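PDB 6DZD: hypothetical protein YfiH from Bacillus licheniformis, which probably catalyses phosphorolysis of adenosine, inosine and methylthioadenosine, probably also deaminates adenosine, and binds a zinc ion. Local coordinates for residues 42-45 against 46-49; 161-164 against 165-169; 184-188 against 189-193. All blocks are in the same frame, centred on the assembly; numbering follows the deposited sequence.

Contact 1 of 3, residues 42-45 against 46-49; sequences SEPP and FHSL
Glu43 and Phe46 close a type VI beta turn with two prolines at its corner. The turn lies in the loop between strand 30-35 and helix 59-72, far from the zinc. The peptide bond between Pro44 and Pro45 is cis, which defines this turn type. Its closing bond runs from Phe46 N to Glu43 O, 2.8 Å long, with the donor tilted 19° from the carbonyl plane.

The ring of Pro45 lies beside that of Phe46. The two side chains point the same way. Pro45 CD sits over one face of the aromatic ring, 4.0 Å from its centroid, in a CH-pi contact. Pro45 CG also lies on this side, displaced toward the rim. Phe46 CG is anti to its own carbonyl carbon (chi1 -43°), and this brings the ring back beside the proline. Phe46 also touches Val55 and Asp57 in a nearby loop. Phe46 is buried, whereas both prolines are exposed.

A second bond closes a wider loop. Ser42 N donates to Ser48 O over 2.9 Å, in the carbonyl plane and on a lone pair. Ser42 CB faces Phe46 O inside this bend. Its OG turns to other partners, Asp57 and Asn65, and so links the loop to helix 59-72. Ser48 OG bonds to Gly40 N. The peptide bond before Ser48 is modelled as cis too, and Ser48 CB lies over the centre of the His47 ring. On the exposed side, His47 runs alongside Pro44, with His47 CB 4.0 Å from Pro44 CD.

Contact 2 of 3, residues 161-164 against 165-169; sequences ASMV and DMWIR
Val164 packs on Ile168 and Met163 on Trp167, each one turn along helix 159-169. Asp165 looks back one turn to Ala161. The main chain carries an unbroken run of i to i+4 bonds. They include Asp165 N to Ala161 O at 2.9 Å and Ile168 N to Val164 O at 2.9 Å.

Val164 is buried. Its CG1 branch is anti to the backbone N (chi1 176°) and lies alongside Ile168, 3.8 Å from Ile168 CD1. The two side chains point the same way. Val164 also touches Leu233 and Ala236, so it joins this helix to helix 225-236, while Ile168 touches Pro175.

Met163 crosses Trp167 at a slant. Its chain is bent at both chi2 and chi3. Met163 CG stands over one face of the indole, offset toward the rim. The sulfur comes in obliquely, with Met163 SD 3.6 Å from Trp167 NE1 and 4.4 Å from the centroid of the five-membered ring. This is a Met-aromatic contact. Met163 and Trp167 both pack on Phe137 of strand 133-139, and the indole also meets Tyr117 edge-to-face.

Asp165 lies on a more open part of the helix. Its CB is 3.5 Å from Ala161 O, while its carboxylate leads away from residues 161-164. There Arg169 NH1 reaches Asp165 OD1 in a weak, long salt bridge of 3.4 Å. The carboxylate oxygen lies at the edge of the guanidinium, in its plane. The charged pair spans one helical turn, as the backbone bond from Arg169 N to Asp165 O does. The whole is typical of an amphipathic alpha helix lying on a beta sheet, with Met163, Val164 and Trp167 turned to the core and a weak i to i+4 ion pair on the more open side.

Contact 3 of 3, residues 184-188 against 189-193; sequences PAIGS and CCYTV. With ZN (zinc ion), chain C.
Cys189 and Cys190 supply half of a four-cysteine zinc site and sit on a beta turn, residues 187-190. Cys189 SG binds the zinc at 2.3 Å and Cys190 SG at 2.2 Å. Cys249 and Cys252 complete the site. The two neighbouring thiolates converge through different torsions. Cys189 SG lies between its backbone N and carbonyl carbon (chi1 41°), and Cys190 SG is anti to its carbonyl carbon (chi1 -36°). Cys190 N closes the turn on Gly187 O at 3.0 Å, coming from above the carbonyl plane. A weak bond of 3.4 Å follows from Tyr191 N to Ser188 O.

Ile186 backs the turn. Its CG1 is 4.1 Å from Cys190 CB, and its CG2 sits over one face of the Tyr191 ring, 4.2 Å from Tyr191 CG. The two side chains cross at about a right angle. An alanine here would lose both branches, which would probably open a gap behind Cys190 CB and leave the Tyr191 ring freer to turn.

Ser188 OG bonds to Glu224. Beyond the turn, Tyr191 pairs through its backbone with Leu223 of strand 220-223 and touches Leu225 of helix 225-236.

How the contacts relate
The three contacts are separate local arrangements, met in order along the chain. Contacts 1 and 2 lie on opposite sides of the chain's centre, about 36 Å apart between centres. Contact 1 sets exposed prolines against a buried Phe46. In contact 2 the touching residues are buried or partly exposed. Contact 2 is all helix, and its backbone bonds repeat regularly. Contacts 1 and 3 are built on turns, one with a cis proline, the other carrying two zinc ligands. A side chain meets a ring face in all three: proline, methionine and isoleucine in turn. Contacts 2 and 3 share neighbours, for both touch helix 225-236 and strand 133-139. Contact 1 leans on helix 59-72 instead. Only contact 3 holds a metal.

Contact 1 of 3, residues 42-45 against 46-49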
ATOM      1  N   SER A  42     -12.732   3.761  16.569  1.00 20.21           N
ATOM      2  CA  SER A  42     -12.366   2.478  17.147  1.00 19.91           C
ATOM      3  C   SER A  42     -11.728   2.672  18.518  1.00 19.75           C
ATOM      4  O   SER A  42     -11.025   3.655  18.778  1.00 19.44           O
ATOM      5  CB  SER A  42     -11.417   1.713  16.229  1.00 19.05           C
ATOM      6  OG  SER A  42     -12.105   1.220  15.099  1.00 19.36           O
ATOM      7  N   GLU A  43     -12.004   1.734  19.399  1.00 22.67           N
ATOM      8  CA  GLU A  43     -11.426   1.677  20.726  1.00 22.15           C
ATOM      9  C   GLU A  43     -10.074   0.983  20.674  1.00 21.24           C
ATOM     10  O   GLU A  43      -9.772   0.271  19.712  1.00 21.11           O
ATOM     11  CB  GLU A  43     -12.377   0.936  21.675  1.00 22.90           C
ATOM     12  CG  GLU A  43     -13.768   1.577  21.812  1.00 23.77           C
ATOM     13  CD  GLU A  43     -14.678   0.813  22.771  1.00 24.56           C
ATOM     14  OE1 GLU A  43     -14.134   0.166  23.694  1.00 24.28           O
ATOM     15  OE2 GLU A  43     -15.933   0.886  22.657  1.00 25.52           O
ATOM     16  N   PRO A  44      -9.228   1.171  21.686  1.00 20.94           N
ATOM     17  CA  PRO A  44      -7.998   0.377  21.778  1.00 20.27           C
ATOM     18  C   PRO A  44      -8.297  -1.108  21.705  1.00 20.74           C
ATOM     19  O   PRO A  44      -9.342  -1.570  22.192  1.00 21.63           O
ATOM     20  CB  PRO A  44      -7.441   0.769  23.157  1.00 20.10           C
ATOM     21  CG  PRO A  44      -7.811   2.216  23.282  1.00 20.12           C
ATOM     22  CD  PRO A  44      -9.150   2.373  22.546  1.00 20.77           C
ATOM     23  N   PRO A  45      -7.401  -1.896  21.107  1.00 20.85           N
ATOM     24  CA  PRO A  45      -6.108  -1.485  20.545  1.00 19.72           C
ATOM     25  C   PRO A  45      -6.152  -0.961  19.106  1.00 19.26           C
ATOM     26  O   PRO A  45      -5.132  -1.042  18.418  1.00 18.34           O
ATOM     27  CB  PRO A  45      -5.301  -2.783  20.600  1.00 19.59           C
ATOM     28  CG  PRO A  45      -6.335  -3.850  20.384  1.00 20.58           C
ATOM     29  CD  PRO A  45      -7.634  -3.345  20.953  1.00 21.38           C
ATOM     30  N   PHE A  46      -7.288  -0.432  18.652  1.00 18.96           N
ATOM     31  CA  PHE A  46      -7.422   0.036  17.276  1.00 18.84           C
ATOM     32  C   PHE A  46      -7.637   1.546  17.212  1.00 19.01           C
ATOM     33  O   PHE A  46      -8.246   2.055  16.273  1.00 19.59           O
ATOM     34  CB  PHE A  46      -8.555  -0.708  16.569  1.00 19.89           C
ATOM     35  CG  PHE A  46      -8.573  -2.196  16.854  1.00 20.19           C
ATOM     36  CD1 PHE A  46      -7.689  -3.054  16.212  1.00 19.48           C
ATOM     37  CD2 PHE A  46      -9.473  -2.739  17.755  1.00 21.17           C
ATOM     38  CE1 PHE A  46      -7.708  -4.411  16.467  1.00 20.01           C
ATOM     39  CE2 PHE A  46      -9.494  -4.096  18.001  1.00 21.59           C
ATOM     40  CZ  PHE A  46      -8.614  -4.930  17.363  1.00 21.11           C
ATOM     41  N   HIS A  47      -7.110   2.284  18.184  1.00 21.00           N
ATOM     42  CA  HIS A  47      -7.382   3.711  18.263  1.00 21.28           C
ATOM     43  C   HIS A  47      -6.618   4.492  17.190  1.00 20.80           C
ATOM     44  O   HIS A  47      -5.380   4.455  17.145  1.00 19.93           O
ATOM     45  CB  HIS A  47      -7.021   4.208  19.653  1.00 21.11           C
ATOM     46  CG  HIS A  47      -7.447   5.616  19.912  1.00 21.46           C
ATOM     47  ND1 HIS A  47      -8.730   5.948  20.287  1.00 22.31           N
ATOM     48  CD2 HIS A  47      -6.760   6.781  19.834  1.00 21.13           C
ATOM     49  CE1 HIS A  47      -8.816   7.258  20.440  1.00 22.40           C
ATOM     50  NE2 HIS A  47      -7.630   7.787  20.176  1.00 21.71           N
ATOM     51  N   SER A  48      -7.352   5.230  16.349  1.00 19.41           N
ATOM     52  CA  SER A  48      -8.815   5.234  16.379  1.00 20.58           C
ATOM     53  C   SER A  48      -9.426   5.014  14.991  1.00 21.30           C
ATOM     54  O   SER A  48     -10.572   4.568  14.892  1.00 22.34           O
ATOM     55  CB  SER A  48      -9.351   6.543  16.957  1.00 20.99           C
ATOM     56  OG  SER A  48      -8.933   7.657  16.183  1.00 20.81           O
ATOM     57  N   LEU A  49      -8.680   5.324  13.926  1.00 19.57           N
ATOM     58  CA  LEU A  49      -9.200   5.199  12.559  1.00 20.09           C
ATOM     59  C   LEU A  49      -8.792   3.866  11.939  1.00 19.40           C
ATOM     60  O   LEU A  49      -8.146   3.795  10.888  1.00 18.56           O
ATOM     61  CB  LEU A  49      -8.735   6.365  11.692  1.00 19.83           C
ATOM     62  CG  LEU A  49      -9.558   6.481  10.403  1.00 20.39           C
ATOM     63  CD1 LEU A  49     -10.965   7.022  10.694  1.00 21.29           C
ATOM     64  CD2 LEU A  49      -8.849   7.301   9.318  1.00 19.93           C
TER

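Contact 2 of 3, residues 161-164 against 165-169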
ATOM      1  N   ALA A 161       6.876  -5.416  -9.373  1.00 16.82           N
ATOM      2  CA  ALA A 161       7.296  -5.520 -10.762  1.00 17.99           C
ATOM      3  C   ALA A 161       6.210  -6.143 -11.624  1.00 18.16           C
ATOM      4  O   ALA A 161       6.131  -5.848 -12.823  1.00 18.85           O
ATOM      5  CB  ALA A 161       8.590  -6.323 -10.868  1.00 19.08           C
ATOM      6  N   SER A 162       5.362  -6.998 -11.038  1.00 16.00           N
ATOM      7  CA  SER A 162       4.266  -7.581 -11.801  1.00 16.71           C
ATOM      8  C   SER A 162       3.245  -6.529 -12.200  1.00 16.25           C
ATOM      9  O   SER A 162       2.656  -6.604 -13.280  1.00 16.88           O
ATOM     10  CB  SER A 162       3.585  -8.679 -10.989  1.00 16.89           C
ATOM     11  OG  SER A 162       4.384  -9.840 -10.922  1.00 17.40           O
ATOM     12  N   MET A 163       3.027  -5.533 -11.356  1.00 19.71           N
ATOM     13  CA  MET A 163       2.115  -4.472 -11.749  1.00 18.62           C
ATOM     14  C   MET A 163       2.604  -3.800 -13.016  1.00 19.03           C
ATOM     15  O   MET A 163       1.816  -3.546 -13.933  1.00 19.01           O
ATOM     16  CB  MET A 163       1.957  -3.444 -10.629  1.00 17.00           C
ATOM     17  CG  MET A 163       0.873  -2.446 -10.961  1.00 16.12           C
ATOM     18  SD  MET A 163      -0.764  -3.212 -10.904  1.00 16.10           S
ATOM     19  CE  MET A 163      -1.010  -3.301  -9.113  1.00 15.15           C
ATOM     20  N   VAL A 164       3.905  -3.497 -13.076  1.00 17.82           N
ATOM     21  CA  VAL A 164       4.468  -2.831 -14.243  1.00 18.49           C
ATOM     22  C   VAL A 164       4.449  -3.761 -15.449  1.00 19.47           C
ATOM     23  O   VAL A 164       4.136  -3.339 -16.570  1.00 19.96           O
ATOM     24  CB  VAL A 164       5.889  -2.328 -13.941  1.00 18.71           C
ATOM     25  CG1 VAL A 164       6.495  -1.728 -15.175  1.00 19.55           C
ATOM     26  CG2 VAL A 164       5.880  -1.332 -12.796  1.00 17.99           C
ATOM     27  N   ASP A 165       4.772  -5.043 -15.243  1.00 20.24           N
ATOM     28  CA  ASP A 165       4.728  -5.993 -16.351  1.00 21.07           C
ATOM     29  C   ASP A 165       3.296  -6.172 -16.860  1.00 20.84           C
ATOM     30  O   ASP A 165       3.073  -6.370 -18.063  1.00 21.23           O
ATOM     31  CB  ASP A 165       5.359  -7.328 -15.929  1.00 21.90           C
ATOM     32  CG  ASP A 165       5.738  -8.201 -17.131  1.00 22.55           C
ATOM     33  OD1 ASP A 165       6.509  -7.728 -18.015  1.00 22.72           O
ATOM     34  OD2 ASP A 165       5.249  -9.362 -17.208  1.00 22.92           O
ATOM     35  N   MET A 166       2.315  -6.120 -15.948  1.00 21.56           N
ATOM     36  CA  MET A 166       0.905  -6.225 -16.318  1.00 21.46           C
ATOM     37  C   MET A 166       0.432  -4.996 -17.080  1.00 20.81           C
ATOM     38  O   MET A 166      -0.406  -5.114 -17.978  1.00 21.26           O
ATOM     39  CB  MET A 166       0.040  -6.448 -15.077  1.00 21.03           C
ATOM     40  CG  MET A 166      -1.165  -7.318 -15.302  1.00 21.76           C
ATOM     41  SD  MET A 166      -1.650  -8.203 -13.790  1.00 21.97           S
ATOM     42  CE  MET A 166      -0.905  -9.815 -14.057  1.00 23.53           C
ATOM     43  N   TRP A 167       0.910  -3.803 -16.717  1.00 19.44           N
ATOM     44  CA  TRP A 167       0.514  -2.620 -17.484  1.00 19.73           C
ATOM     45  C   TRP A 167       1.184  -2.610 -18.852  1.00 20.71           C
ATOM     46  O   TRP A 167       0.602  -2.140 -19.841  1.00 21.50           O
ATOM     47  CB  TRP A 167       0.843  -1.337 -16.717  1.00 18.90           C
ATOM     48  CG  TRP A 167      -0.086  -1.096 -15.560  1.00 18.06           C
ATOM     49  CD1 TRP A 167      -0.925  -2.003 -14.973  1.00 17.87           C
ATOM     50  CD2 TRP A 167      -0.254   0.118 -14.850  1.00 17.45           C
ATOM     51  NE1 TRP A 167      -1.609  -1.420 -13.946  1.00 17.12           N
ATOM     52  CE2 TRP A 167      -1.217  -0.113 -13.850  1.00 16.84           C
ATOM     53  CE3 TRP A 167       0.307   1.390 -14.967  1.00 17.56           C
ATOM     54  CZ2 TRP A 167      -1.629   0.878 -12.969  1.00 16.29           C
ATOM     55  CZ3 TRP A 167      -0.092   2.367 -14.092  1.00 17.11           C
ATOM     56  CH2 TRP A 167      -1.057   2.107 -13.101  1.00 16.45           C
ATOM     57  N   ILE A 168       2.424  -3.095 -18.914  1.00 19.80           N
ATOM     58  CA  ILE A 168       3.139  -3.137 -20.175  1.00 20.56           C
ATOM     59  C   ILE A 168       2.543  -4.194 -21.079  1.00 21.33           C
ATOM     60  O   ILE A 168       2.313  -3.947 -22.269  1.00 22.55           O
ATOM     61  CB  ILE A 168       4.639  -3.367 -19.939  1.00 20.94           C
ATOM     62  CG1 ILE A 168       5.269  -2.111 -19.349  1.00 20.50           C
ATOM     63  CG2 ILE A 168       5.329  -3.712 -21.233  1.00 21.73           C
ATOM     64  CD1 ILE A 168       6.686  -2.312 -18.925  1.00 21.08           C
ATOM     65  N   ARG A 169       2.263  -5.381 -20.539  1.00 21.83           N
ATOM     66  CA  ARG A 169       1.888  -6.487 -21.417  1.00 22.75           C
ATOM     67  C   ARG A 169       0.389  -6.579 -21.686  1.00 23.00           C
ATOM     68  O   ARG A 169      -0.009  -6.935 -22.793  1.00 24.24           O
ATOM     69  CB  ARG A 169       2.398  -7.818 -20.845  1.00 23.20           C
ATOM     70  CG  ARG A 169       3.932  -7.926 -20.789  1.00 23.27           C
ATOM     71  CD  ARG A 169       4.417  -9.252 -20.218  1.00 23.67           C
ATOM     72  NE  ARG A 169       4.984 -10.097 -21.283  1.00 24.24           N
ATOM     73  CZ  ARG A 169       6.283 -10.173 -21.590  1.00 24.40           C
ATOM     74  NH1 ARG A 169       7.194  -9.455 -20.922  1.00 24.17           N
ATOM     75  NH2 ARG A 169       6.671 -10.957 -22.579  1.00 24.84           N
TER

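Contact 3 of 3, residues 184-188 against 189-193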
ATOM      1  N   PRO A 184       4.078   5.314   3.453  1.00 18.49           N
ATOM      2  CA  PRO A 184       4.583   4.987   4.792  1.00 18.28           C
ATOM      3  C   PRO A 184       4.593   3.486   5.030  1.00 17.75           C
ATOM      4  O   PRO A 184       3.594   2.795   4.817  1.00 17.72           O
ATOM      5  CB  PRO A 184       3.601   5.699   5.731  1.00 19.28           C
ATOM      6  CG  PRO A 184       3.058   6.791   4.934  1.00 19.68           C
ATOM      7  CD  PRO A 184       2.978   6.286   3.509  1.00 19.09           C
ATOM      8  N   ALA A 185       5.763   2.990   5.415  1.00 17.53           N
ATOM      9  CA  ALA A 185       5.961   1.612   5.806  1.00 17.12           C
ATOM     10  C   ALA A 185       7.082   1.590   6.837  1.00 17.13           C
ATOM     11  O   ALA A 185       7.745   2.610   7.089  1.00 17.43           O
ATOM     12  CB  ALA A 185       6.275   0.736   4.596  1.00 17.14           C
ATOM     13  N   ILE A 186       7.304   0.403   7.416  1.00 19.10           N
ATOM     14  CA  ILE A 186       8.330   0.238   8.444  1.00 19.01           C
ATOM     15  C   ILE A 186       9.717   0.415   7.832  1.00 19.08           C
ATOM     16  O   ILE A 186      10.061  -0.210   6.817  1.00 19.33           O
ATOM     17  CB  ILE A 186       8.169  -1.123   9.145  1.00 18.31           C
ATOM     18  CG1 ILE A 186       9.060  -1.220  10.374  1.00 17.91           C
ATOM     19  CG2 ILE A 186       8.451  -2.292   8.213  1.00 17.90           C
ATOM     20  CD1 ILE A 186       8.695  -2.388  11.259  1.00 16.69           C
ATOM     21  N   GLY A 187      10.533   1.274   8.455  1.00 19.87           N
ATOM     22  CA  GLY A 187      11.873   1.507   7.965  1.00 20.19           C
ATOM     23  C   GLY A 187      12.836   0.443   8.440  1.00 20.38           C
ATOM     24  O   GLY A 187      12.542  -0.316   9.372  1.00 19.91           O
ATOM     25  N   SER A 188      14.005   0.403   7.781  1.00 19.73           N
ATOM     26  CA  SER A 188      15.052  -0.513   8.210  1.00 20.28           C
ATOM     27  C   SER A 188      15.498  -0.189   9.620  1.00 19.77           C
ATOM     28  O   SER A 188      15.998  -1.072  10.319  1.00 19.87           O
ATOM     29  CB  SER A 188      16.235  -0.487   7.238  1.00 21.75           C
ATOM     30  OG  SER A 188      16.822   0.795   7.156  1.00 21.97           O
ATOM     31  N   CYS A 189      15.238   1.039  10.069  1.00 20.15           N
ATOM     32  CA  CYS A 189      15.506   1.422  11.445  1.00 19.68           C
ATOM     33  C   CYS A 189      14.840   0.481  12.436  1.00 19.04           C
ATOM     34  O   CYS A 189      15.409   0.199  13.490  1.00 18.73           O
ATOM     35  CB  CYS A 189      15.033   2.850  11.691  1.00 19.57           C
ATOM     36  SG  CYS A 189      13.459   3.232  10.918  1.00 19.67           S
ATOM     37  N   CYS A 190      13.656  -0.039  12.120  1.00 20.29           N
ATOM     38  CA  CYS A 190      12.914  -0.849  13.082  1.00 19.39           C
ATOM     39  C   CYS A 190      12.644  -2.271  12.610  1.00 19.20           C
ATOM     40  O   CYS A 190      11.828  -2.948  13.238  1.00 18.13           O
ATOM     41  CB  CYS A 190      11.563  -0.215  13.433  1.00 19.14           C
ATOM     42  SG  CYS A 190      11.528   1.570  13.514  1.00 19.85           S
ATOM     43  N   TYR A 191      13.251  -2.739  11.517  1.00 20.26           N
ATOM     44  CA  TYR A 191      12.841  -4.009  10.907  1.00 20.36           C
ATOM     45  C   TYR A 191      14.027  -4.961  10.748  1.00 21.94           C
ATOM     46  O   TYR A 191      14.939  -4.699   9.952  1.00 23.82           O
ATOM     47  CB  TYR A 191      12.176  -3.760   9.556  1.00 20.66           C
ATOM     48  CG  TYR A 191      11.510  -4.991   8.976  1.00 20.12           C
ATOM     49  CD1 TYR A 191      10.673  -5.781   9.761  1.00 18.46           C
ATOM     50  CD2 TYR A 191      11.711  -5.366   7.641  1.00 21.31           C
ATOM     51  CE1 TYR A 191      10.052  -6.906   9.235  1.00 17.85           C
ATOM     52  CE2 TYR A 191      11.098  -6.493   7.119  1.00 20.50           C
ATOM     53  CZ  TYR A 191      10.266  -7.258   7.920  1.00 18.79           C
ATOM     54  OH  TYR A 191       9.649  -8.394   7.424  1.00 18.37           O
ATOM     55  N   THR A 192      14.015  -6.073  11.494  1.00 20.85           N
ATOM     56  CA  THR A 192      15.054  -7.088  11.352  1.00 23.12           C
ATOM     57  C   THR A 192      14.438  -8.439  11.008  1.00 23.27           C
ATOM     58  O   THR A 192      13.350  -8.770  11.468  1.00 20.53           O
ATOM     59  CB  THR A 192      15.935  -7.217  12.614  1.00 22.74           C
ATOM     60  OG1 THR A 192      15.147  -7.659  13.725  1.00 20.63           O
ATOM     61  CG2 THR A 192      16.632  -5.881  12.950  1.00 22.38           C
ATOM     62  N   VAL A 193      15.133  -9.215  10.178  1.00 21.14           N
ATOM     63  CA  VAL A 193      14.596 -10.452   9.617  1.00 21.09           C
ATOM     64  C   VAL A 193      15.634 -11.560   9.756  1.00 24.63           C
ATOM     65  O   VAL A 193      16.817 -11.311   9.981  1.00 27.55           O
ATOM     66  CB  VAL A 193      14.163 -10.284   8.143  1.00 21.05           C
ATOM     67  CG1 VAL A 193      13.010  -9.289   8.052  1.00 17.65           C
ATOM     68  CG2 VAL A 193      15.337  -9.844   7.278  1.00 25.09           C
TER
HETATM   69 ZN    ZN C 301      11.537   3.335  12.231  1.00 23.40          ZN